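Phosphoenolpyruvate-protein phosphotransferase (Acinetobacter sp., PDB 3CI6) probably transfers the phosphoryl group of phosphoenolpyruvate to a protein histidine, this chain being its GAF domain alone. Local coordinates at residues E112-V120 with L132-F142; V120-M129 with V151-A162. All blocks are in the same frame, centred on the assembly; numbering follows the deposited sequence.

How the interactions relate
The GAF fold lays helices along an antiparallel sheet, and these two contacts sample both halves of that design. Interaction 1 is strand against strand, at the open end of the hairpin 116-124/127-136; interaction 2 takes the turn end of the same hairpin and packs it on helix 144-167. Their centres lie about 20 Å apart, on opposite sides of the chain's centre, yet they share Val-120 and touch where Leu-132 CB meets Cys-154 SG at 3.7 Å. The bound 1-ethoxy-2-(2-ethoxyethoxy)ethane belongs to the neighbourhood of interaction 2, about 5 Å from the side chain of Ile-161, against about 14 Å from that of Leu-132.

Interaction 1. Residues E112-V120 with L132-F142; sequences EIYNSFLGV and LVVQNKQPQDF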
loop_
_atom_site.group_PDB
_atom_site.type_symbol
_atom_site.label_atom_id
_atom_site.label_comp_id
_atom_site.label_asym_id
_atom_site.label_seq_id
_atom_site.Cartn_x
_atom_site.Cartn_y
_atom_site.Cartn_z
ATOM N N GLU B 112 5.842 -30.544 7.940
ATOM C CA GLU B 112 6.202 -30.142 6.565
ATOM C C GLU B 112 7.534 -29.397 6.471
ATOM O O GLU B 112 7.893 -28.642 7.379
ATOM C CB GLU B 112 5.096 -29.253 5.974
ATOM C CG GLU B 112 3.671 -29.830 6.047
ATOM C CD GLU B 112 3.152 -30.377 4.724
ATOM O OE1 GLU B 112 3.960 -30.863 3.904
ATOM O OE2 GLU B 112 1.928 -30.318 4.508
ATOM N N ILE B 113 8.261 -29.615 5.370
ATOM C CA ILE B 113 9.513 -28.901 5.083
ATOM C C ILE B 113 9.297 -28.029 3.832
ATOM O O ILE B 113 8.758 -28.477 2.799
ATOM C CB ILE B 113 10.708 -29.882 4.893
ATOM C CG1 ILE B 113 12.047 -29.227 5.241
ATOM C CG2 ILE B 113 10.781 -30.434 3.471
ATOM C CD1 ILE B 113 13.060 -30.211 5.823
ATOM N N TYR B 114 9.699 -26.771 3.947
ATOM C CA TYR B 114 9.571 -25.835 2.849
ATOM C C TYR B 114 10.945 -25.389 2.408
ATOM O O TYR B 114 11.625 -24.658 3.126
ATOM C CB TYR B 114 8.723 -24.620 3.277
ATOM C CG TYR B 114 7.329 -25.015 3.718
ATOM C CD1 TYR B 114 6.395 -25.409 2.808
ATOM C CD2 TYR B 114 6.954 -24.953 5.062
ATOM C CE1 TYR B 114 5.123 -25.805 3.196
ATOM C CE2 TYR B 114 5.673 -25.321 5.469
ATOM C CZ TYR B 114 4.767 -25.753 4.530
ATOM O OH TYR B 114 3.495 -26.148 4.897
ATOM N N ASN B 115 11.319 -25.764 1.193
ATOM C CA ASN B 115 12.648 -25.487 0.682
ATOM C C ASN B 115 12.765 -24.213 -0.111
ATOM O O ASN B 115 13.815 -23.937 -0.671
ATOM C CB ASN B 115 13.141 -26.662 -0.146
ATOM C CG ASN B 115 13.428 -27.878 0.717
ATOM O OD1 ASN B 115 14.025 -27.754 1.790
ATOM N ND2 ASN B 115 12.911 -29.011 0.316
ATOM N N SER B 116 11.694 -23.422 -0.168
ATOM C CA SER B 116 11.784 -22.058 -0.681
ATOM C C SER B 116 11.198 -21.099 0.362
ATOM O O SER B 116 10.239 -21.426 1.044
ATOM C CB SER B 116 11.038 -21.921 -2.007
ATOM O OG SER B 116 9.654 -21.729 -1.772
ATOM N N PHE B 117 11.812 -19.924 0.479
ATOM C CA PHE B 117 11.401 -18.919 1.448
ATOM C C PHE B 117 11.506 -17.557 0.776
ATOM O O PHE B 117 12.553 -17.200 0.269
ATOM C CB PHE B 117 12.349 -18.925 2.646
ATOM C CG PHE B 117 12.061 -17.859 3.672
ATOM C CD1 PHE B 117 12.655 -16.619 3.567
ATOM C CD2 PHE B 117 11.203 -18.080 4.739
ATOM C CE1 PHE B 117 12.433 -15.653 4.489
ATOM C CE2 PHE B 117 10.964 -17.095 5.693
ATOM C CZ PHE B 117 11.553 -15.874 5.549
ATOM N N LEU B 118 10.425 -16.809 0.831
ATOM C CA LEU B 118 10.394 -15.441 0.348
ATOM C C LEU B 118 9.775 -14.580 1.432
ATOM O O LEU B 118 8.580 -14.667 1.707
ATOM C CB LEU B 118 9.593 -15.359 -0.952
ATOM C CG LEU B 118 9.214 -13.993 -1.495
ATOM C CD1 LEU B 118 10.378 -13.033 -1.589
ATOM C CD2 LEU B 118 8.543 -14.157 -2.891
ATOM N N GLY B 119 10.617 -13.813 2.112
ATOM C CA GLY B 119 10.167 -12.971 3.255
ATOM C C GLY B 119 10.280 -11.509 2.875
ATOM O O GLY B 119 11.308 -11.100 2.290
ATOM N N VAL B 120 9.236 -10.738 3.193
ATOM C CA VAL B 120 9.124 -9.365 2.771
ATOM C C VAL B 120 8.782 -8.531 4.013
ATOM O O VAL B 120 7.841 -8.864 4.742
ATOM C CB VAL B 120 8.034 -9.191 1.700
ATOM C CG1 VAL B 120 8.010 -7.756 1.253
ATOM C CG2 VAL B 120 8.294 -10.123 0.535
ATOM N N LEU B 132 5.902 -10.645 5.954
ATOM C CA LEU B 132 5.120 -11.542 5.121
ATOM C C LEU B 132 6.019 -12.657 4.621
ATOM O O LEU B 132 7.146 -12.404 4.180
ATOM C CB LEU B 132 4.542 -10.764 3.957
ATOM C CG LEU B 132 3.848 -11.760 3.063
ATOM C CD1 LEU B 132 2.446 -11.692 3.301
ATOM C CD2 LEU B 132 4.314 -11.759 1.625
ATOM N N VAL B 133 5.537 -13.899 4.720
ATOM C CA VAL B 133 6.319 -15.056 4.323
ATOM C C VAL B 133 5.564 -15.866 3.281
ATOM O O VAL B 133 4.407 -16.212 3.488
ATOM C CB VAL B 133 6.605 -15.921 5.540
ATOM C CG1 VAL B 133 7.257 -17.204 5.117
ATOM C CG2 VAL B 133 7.466 -15.140 6.581
ATOM N N VAL B 134 6.218 -16.173 2.169
ATOM C CA VAL B 134 5.740 -17.095 1.153
ATOM C C VAL B 134 6.673 -18.297 1.181
ATOM O O VAL B 134 7.913 -18.152 1.165
ATOM C CB VAL B 134 5.695 -16.405 -0.221
ATOM C CG1 VAL B 134 5.655 -17.405 -1.337
ATOM C CG2 VAL B 134 4.521 -15.422 -0.299
ATOM N N GLN B 135 6.116 -19.488 1.290
ATOM C CA GLN B 135 6.917 -20.720 1.336
ATOM C C GLN B 135 6.366 -21.748 0.374
ATOM O O GLN B 135 5.164 -21.792 0.126
ATOM C CB GLN B 135 6.925 -21.333 2.729
ATOM C CG GLN B 135 7.715 -20.503 3.723
ATOM C CD GLN B 135 7.572 -21.057 5.123
ATOM O OE1 GLN B 135 6.478 -21.047 5.715
ATOM N NE2 GLN B 135 8.672 -21.611 5.642
ATOM N N ASN B 136 7.244 -22.588 -0.149
ATOM C CA ASN B 136 6.852 -23.692 -0.991
ATOM C C ASN B 136 7.671 -24.910 -0.614
ATOM O O ASN B 136 8.801 -24.802 -0.122
ATOM C CB ASN B 136 7.060 -23.337 -2.445
ATOM C CG ASN B 136 6.176 -22.243 -2.853
ATOM O OD1 ASN B 136 5.030 -22.499 -3.238
ATOM N ND2 ASN B 136 6.659 -21.001 -2.728
ATOM N N LYS B 137 7.077 -26.071 -0.854
ATOM C CA LYS B 137 7.745 -27.319 -0.505
ATOM C C LYS B 137 9.078 -27.494 -1.236
ATOM O O LYS B 137 10.117 -27.771 -0.618
ATOM C CB LYS B 137 6.783 -28.474 -0.759
ATOM C CG LYS B 137 5.679 -28.526 0.256
ATOM C CD LYS B 137 4.559 -29.439 -0.222
ATOM C CE LYS B 137 3.399 -29.417 0.729
ATOM N NZ LYS B 137 2.448 -30.508 0.359
ATOM N N GLN B 138 9.061 -27.279 -2.527
ATOM C CA GLN B 138 10.252 -27.408 -3.344
ATOM C C GLN B 138 10.965 -26.087 -3.486
ATOM O O GLN B 138 10.337 -25.040 -3.343
ATOM C CB GLN B 138 9.826 -27.872 -4.724
ATOM C CG GLN B 138 9.210 -29.261 -4.697
ATOM C CD GLN B 138 8.186 -29.491 -5.789
ATOM O OE1 GLN B 138 7.666 -28.539 -6.394
ATOM N NE2 GLN B 138 7.881 -30.769 -6.048
ATOM N N PRO B 139 12.255 -26.114 -3.834
ATOM C CA PRO B 139 12.936 -24.868 -4.187
ATOM C C PRO B 139 12.187 -24.201 -5.363
ATOM O O PRO B 139 11.723 -24.889 -6.274
ATOM C CB PRO B 139 14.340 -25.335 -4.596
ATOM C CG PRO B 139 14.514 -26.660 -3.989
ATOM C CD PRO B 139 13.145 -27.280 -4.018
ATOM N N GLN B 140 12.076 -22.875 -5.334
ATOM C CA GLN B 140 11.360 -22.089 -6.359
ATOM C C GLN B 140 12.097 -20.770 -6.565
ATOM O O GLN B 140 12.413 -20.089 -5.590
ATOM C CB GLN B 140 9.925 -21.734 -5.920
ATOM C CG GLN B 140 9.025 -22.871 -5.570
ATOM C CD GLN B 140 8.507 -23.565 -6.786
ATOM O OE1 GLN B 140 7.412 -23.263 -7.255
ATOM N NE2 GLN B 140 9.307 -24.439 -7.356
ATOM N N ASP B 141 12.273 -20.370 -7.810
ATOM C CA ASP B 141 12.901 -19.112 -8.181
ATOM C C ASP B 141 11.775 -18.150 -8.477
ATOM O O ASP B 141 11.062 -18.292 -9.487
ATOM C CB ASP B 141 13.808 -19.307 -9.410
ATOM C CG ASP B 141 14.526 -18.034 -9.825
ATOM O OD1 ASP B 141 14.179 -16.942 -9.349
ATOM O OD2 ASP B 141 15.463 -18.134 -10.661
ATOM N N PHE B 142 11.600 -17.195 -7.576
ATOM C CA PHE B 142 10.591 -16.144 -7.737
ATOM C C PHE B 142 11.199 -14.867 -8.265
ATOM O O PHE B 142 12.223 -14.411 -7.754
ATOM C CB PHE B 142 9.842 -15.896 -6.443
ATOM C CG PHE B 142 8.923 -17.013 -6.099
ATOM C CD1 PHE B 142 7.884 -17.351 -6.935
ATOM C CD2 PHE B 142 9.141 -17.765 -5.003
ATOM C CE1 PHE B 142 7.081 -18.416 -6.654
ATOM C CE2 PHE B 142 8.329 -18.842 -4.693
ATOM C CZ PHE B 142 7.299 -19.169 -5.524
HETATM O O HOH W 1 10.844 -21.913 4.026
HETATM O O HOH W 2 9.049 -19.119 -1.385
#
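Leu-118 and Val-134 face each other across a beta hairpin of the GAF-domain sheet, illustrating how an antiparallel ladder sorts its side chains onto two faces. Their pairing is tight: Val-134 N donates to Leu-118 O at 2.8 Å, nearly straight at 170°, and Leu-118 N returns a bond to Val-134 O. Val-120 and Leu-132 form another such hydrogen-bonded pair. Between these pairs Gly-119 lies opposite Val-133, and its CA approaches Leu-132 O to 3.2 Å in a CA-H...O contact.

On one face Phe-117 swings CG anti to its backbone N (chi1 176°), which carries ring atom CE2 to within 3.8 Å of Val-133 CG1; Leu-81 and Val-85 of helix 80-88 also pack on this ring. Farther along that face, Gln-135 crosses the Tyr-114 side chain at about a right angle, with ring and amide planes 44° apart. Gln-135 NE2 donates to a water at 2.7 Å, and that water donates in turn to Tyr-114 O and Ser-116 O, tying the amide to the start of the neighbouring strand and the loop leading into it.

The other face carries Leu-118, whose CD2 reaches Phe-142 CB at 4.2 Å, and Ser-116. A second water joins Ser-116 OG to Val-134 O, to which it donates. Beside it, Asn-136 turns its OD1 to the backbone N of Asp-43, a bond that helps fix the amide.

Past the strand ends the chains stay together: Asn-115 N binds Lys-137 O from above the carbonyl plane, and an extended Lys-137 reaches Glu-112 in a long salt bridge. In the turn beyond, Gln-140 folds back so that its NE2 donates to Pro-139 O at 2.7 Å, with the acceptor in the amide plane.

Interaction 2. Residues V120-M129 with V151-A162; sequences VPVMYRRKVM and VTLCAQLSGVIA
Ala-162 sets its CB over the centre of one face of the Tyr-124 ring, 3.6 Å from the centroid and 12° off the ring normal, a CH-pi contact between hairpin and helix in the GAF fold. Ser-158 OG stands at the edge of the same ring, near its plane, while Gly-159 CA comes obliquely to CD1. Tyr-124 owes this position to a first torsion that puts CG anti to the backbone N (chi1 -175°). His-163 of the second subunit meets the ring edge-to-face, so this tyrosine also belongs to the dimer interface.

The helix segment 151-162 passes strand 120-124 at an axis distance of 7.0 Å and an angle of 45°, and no hydrogen bond links the two. Val-122 divides its branches, CG2 on Cys-154 SG at 3.8 Å and CG1 against Cys-154 O, Ser-158 and Ile-161 CD1. Two residues earlier in the strand, Val-120 turns CG1 to both Val-151 CG2 and Cys-154 SG.

A type I' turn from Tyr-124 to Lys-127 returns the chain, and Met-129, a selenomethionine, then adds to the cover. Its side chain and that of Ile-161 slide past each other in opposite directions, Met-129 CB meeting Ile-161 CG2 at 3.9 Å. Ile-161 also packs on Leu-25 and Leu-49, two residues that line the pocket of the bound ether.

Ser-158 presses its CB to 3.2 Å from Met-123 O; its hydroxyl bonds within the helix, OG donating to Ala-155 O at 2.7 Å.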
loop_
_atom_site.group_PDB
_atom_site.type_symbol
_atom_site.label_atom_id
_atom_site.label_comp_id
_atom_site.label_asym_id
_atom_site.label_seq_id
_atom_site.Cartn_x
_atom_site.Cartn_y
_atom_site.Cartn_z
ATOM N N VAL B 120 9.236 -10.738 3.193
ATOM C CA VAL B 120 9.124 -9.365 2.771
ATOM C C VAL B 120 8.782 -8.531 4.013
ATOM O O VAL B 120 7.841 -8.864 4.742
ATOM C CB VAL B 120 8.034 -9.191 1.700
ATOM C CG1 VAL B 120 8.010 -7.756 1.253
ATOM C CG2 VAL B 120 8.294 -10.123 0.535
ATOM N N PRO B 121 9.566 -7.494 4.285
ATOM C CA PRO B 121 9.252 -6.711 5.493
ATOM C C PRO B 121 8.060 -5.797 5.267
ATOM O O PRO B 121 7.892 -5.228 4.183
ATOM C CB PRO B 121 10.489 -5.887 5.675
ATOM C CG PRO B 121 11.029 -5.733 4.314
ATOM C CD PRO B 121 10.733 -6.972 3.574
ATOM N N VAL B 122 7.256 -5.632 6.323
ATOM C CA VAL B 122 6.128 -4.683 6.337
ATOM C C VAL B 122 6.666 -3.517 7.154
ATOM O O VAL B 122 6.934 -3.665 8.353
ATOM C CB VAL B 122 4.856 -5.304 6.951
ATOM C CG1 VAL B 122 3.748 -4.287 6.840
ATOM C CG2 VAL B 122 4.479 -6.613 6.258
HETATM N N MSE B 123 6.872 -2.389 6.468
HETATM C CA MSE B 123 7.507 -1.186 7.027
HETATM C C MSE B 123 6.560 0.012 6.995
HETATM O O MSE B 123 5.990 0.296 5.954
HETATM C CB MSE B 123 8.723 -0.814 6.189
HETATM C CG MSE B 123 9.768 -1.903 6.017
HETATM SE SE MSE B 123 10.659 -2.477 7.642
HETATM C CE MSE B 123 11.364 -0.689 8.113
ATOM N N TYR B 124 6.431 0.717 8.118
ATOM C CA TYR B 124 5.667 1.950 8.193
ATOM C C TYR B 124 6.500 3.000 8.899
ATOM O O TYR B 124 6.948 2.791 9.992
ATOM C CB TYR B 124 4.376 1.771 8.984
ATOM C CG TYR B 124 3.516 2.975 8.985
ATOM C CD1 TYR B 124 2.664 3.262 7.915
ATOM C CD2 TYR B 124 3.541 3.861 10.058
ATOM C CE1 TYR B 124 1.881 4.386 7.922
ATOM C CE2 TYR B 124 2.756 4.994 10.046
ATOM C CZ TYR B 124 1.920 5.229 8.999
ATOM O OH TYR B 124 1.142 6.371 9.049
ATOM N N ARG B 125 6.699 4.140 8.257
ATOM C CA ARG B 125 7.440 5.224 8.870
ATOM C C ARG B 125 8.751 4.752 9.481
ATOM O O ARG B 125 9.083 5.082 10.648
ATOM C CB ARG B 125 6.601 5.901 9.936
ATOM C CG ARG B 125 7.194 7.240 10.303
ATOM C CD ARG B 125 6.232 8.397 10.406
ATOM N NE ARG B 125 5.196 8.407 9.379
ATOM C CZ ARG B 125 3.974 8.906 9.585
ATOM N NH1 ARG B 125 3.668 9.463 10.767
ATOM N NH2 ARG B 125 3.059 8.861 8.606
ATOM N N ARG B 126 9.491 3.974 8.679
ATOM C CA ARG B 126 10.784 3.410 9.056
ATOM C C ARG B 126 10.747 2.338 10.143
ATOM O O ARG B 126 11.810 1.863 10.541
ATOM C CB ARG B 126 11.792 4.493 9.443
ATOM C CG ARG B 126 12.008 5.546 8.333
ATOM C CD ARG B 126 12.994 6.582 8.737
ATOM N NE ARG B 126 13.328 7.453 7.597
ATOM C CZ ARG B 126 14.276 8.370 7.642
ATOM N NH1 ARG B 126 14.944 8.589 8.749
ATOM N NH2 ARG B 126 14.546 9.065 6.565
ATOM N N LYS B 127 9.565 1.949 10.619
ATOM C CA LYS B 127 9.437 0.933 11.662
ATOM C C LYS B 127 8.916 -0.385 11.081
ATOM O O LYS B 127 8.031 -0.397 10.240
ATOM C CB LYS B 127 8.460 1.414 12.737
ATOM C CG LYS B 127 8.249 0.508 13.928
ATOM C CD LYS B 127 7.338 1.204 14.946
ATOM C CE LYS B 127 7.033 0.316 16.123
ATOM N NZ LYS B 127 8.259 -0.267 16.692
ATOM N N VAL B 128 9.473 -1.506 11.533
ATOM C CA VAL B 128 8.995 -2.816 11.102
ATOM C C VAL B 128 7.708 -3.174 11.825
ATOM O O VAL B 128 7.664 -3.164 13.057
ATOM C CB VAL B 128 10.035 -3.908 11.385
ATOM C CG1 VAL B 128 9.419 -5.256 11.133
ATOM C CG2 VAL B 128 11.219 -3.700 10.477
HETATM N N MSE B 129 6.652 -3.352 11.050
HETATM C CA MSE B 129 5.356 -3.716 11.551
HETATM C C MSE B 129 5.151 -5.230 11.529
HETATM O O MSE B 129 4.291 -5.752 12.221
HETATM C CB MSE B 129 4.233 -3.093 10.708
HETATM C CG MSE B 129 4.156 -1.568 10.592
HETATM SE SE MSE B 129 3.504 -0.797 12.201
HETATM C CE MSE B 129 5.137 -0.477 12.595
ATOM N N VAL B 151 5.836 -6.410 -2.232
ATOM C CA VAL B 151 6.212 -5.126 -1.609
ATOM C C VAL B 151 5.030 -4.152 -1.598
ATOM O O VAL B 151 4.759 -3.474 -0.599
ATOM C CB VAL B 151 7.478 -4.540 -2.251
ATOM C CG1 VAL B 151 7.711 -3.073 -1.859
ATOM C CG2 VAL B 151 8.691 -5.416 -1.925
ATOM N N THR B 152 4.312 -4.066 -2.712
ATOM C CA THR B 152 3.204 -3.127 -2.825
ATOM C C THR B 152 2.064 -3.492 -1.875
ATOM O O THR B 152 1.556 -2.624 -1.148
ATOM C CB THR B 152 2.748 -3.032 -4.284
ATOM O OG1 THR B 152 3.864 -2.631 -5.111
ATOM C CG2 THR B 152 1.571 -2.012 -4.382
ATOM N N LEU B 153 1.693 -4.779 -1.805
ATOM C CA LEU B 153 0.688 -5.200 -0.841
ATOM C C LEU B 153 1.154 -4.974 0.583
ATOM O O LEU B 153 0.382 -4.554 1.443
ATOM C CB LEU B 153 0.340 -6.670 -1.056
ATOM C CG LEU B 153 -0.493 -6.912 -2.292
ATOM C CD1 LEU B 153 -0.475 -8.424 -2.659
ATOM C CD2 LEU B 153 -1.919 -6.388 -2.147
ATOM N N CYS B 154 2.428 -5.253 0.867
ATOM C CA CYS B 154 2.873 -5.038 2.233
ATOM C C CYS B 154 2.782 -3.541 2.609
ATOM O O CYS B 154 2.469 -3.178 3.759
ATOM C CB CYS B 154 4.292 -5.543 2.431
ATOM S SG CYS B 154 4.404 -7.326 2.567
ATOM N N ALA B 155 3.063 -2.660 1.641
ATOM C CA ALA B 155 3.024 -1.218 1.909
ATOM C C ALA B 155 1.598 -0.783 2.191
ATOM O O ALA B 155 1.361 0.107 3.052
ATOM C CB ALA B 155 3.539 -0.494 0.713
ATOM N N GLN B 156 0.635 -1.413 1.538
ATOM C CA GLN B 156 -0.770 -1.115 1.845
ATOM C C GLN B 156 -1.096 -1.573 3.253
ATOM O O GLN B 156 -1.697 -0.818 4.068
ATOM C CB GLN B 156 -1.720 -1.805 0.890
ATOM C CG GLN B 156 -3.169 -1.528 1.238
ATOM C CD GLN B 156 -4.140 -2.219 0.346
ATOM O OE1 GLN B 156 -3.767 -3.102 -0.442
ATOM N NE2 GLN B 156 -5.391 -1.853 0.450
ATOM N N LEU B 157 -0.689 -2.789 3.604
ATOM C CA LEU B 157 -0.999 -3.292 4.952
ATOM C C LEU B 157 -0.264 -2.501 6.011
ATOM O O LEU B 157 -0.727 -2.408 7.138
ATOM C CB LEU B 157 -0.700 -4.780 5.110
ATOM C CG LEU B 157 -1.678 -5.747 4.463
ATOM C CD1 LEU B 157 -1.105 -7.124 4.657
ATOM C CD2 LEU B 157 -3.092 -5.647 4.982
ATOM N N SER B 158 0.880 -1.924 5.668
ATOM C CA SER B 158 1.652 -1.235 6.714
ATOM C C SER B 158 0.848 -0.157 7.417
ATOM O O SER B 158 0.915 -0.019 8.651
ATOM C CB SER B 158 2.948 -0.689 6.138
ATOM O OG SER B 158 2.747 0.471 5.371
ATOM N N GLY B 159 0.046 0.615 6.666
ATOM C CA GLY B 159 -0.795 1.634 7.271
ATOM C C GLY B 159 -2.033 1.113 7.940
ATOM O O GLY B 159 -2.448 1.672 8.934
ATOM N N VAL B 160 -2.615 0.041 7.415
ATOM C CA VAL B 160 -3.710 -0.639 8.097
ATOM C C VAL B 160 -3.219 -1.096 9.484
ATOM O O VAL B 160 -3.917 -0.940 10.493
ATOM C CB VAL B 160 -4.190 -1.845 7.288
ATOM C CG1 VAL B 160 -5.296 -2.539 8.040
ATOM C CG2 VAL B 160 -4.729 -1.426 5.894
ATOM N N ILE B 161 -2.025 -1.680 9.535
ATOM C CA ILE B 161 -1.459 -2.153 10.796
ATOM C C ILE B 161 -1.144 -0.992 11.729
ATOM O O ILE B 161 -1.525 -0.981 12.912
ATOM C CB ILE B 161 -0.227 -3.008 10.540
ATOM C CG1 ILE B 161 -0.591 -4.285 9.786
ATOM C CG2 ILE B 161 0.467 -3.378 11.857
ATOM C CD1 ILE B 161 0.634 -4.922 9.056
ATOM N N ALA B 162 -0.449 0.024 11.203
ATOM C CA ALA B 162 -0.176 1.221 12.018
ATOM C C ALA B 162 -1.469 1.849 12.600
ATOM O O ALA B 162 -1.553 2.187 13.782
ATOM C CB ALA B 162 0.588 2.266 11.187
#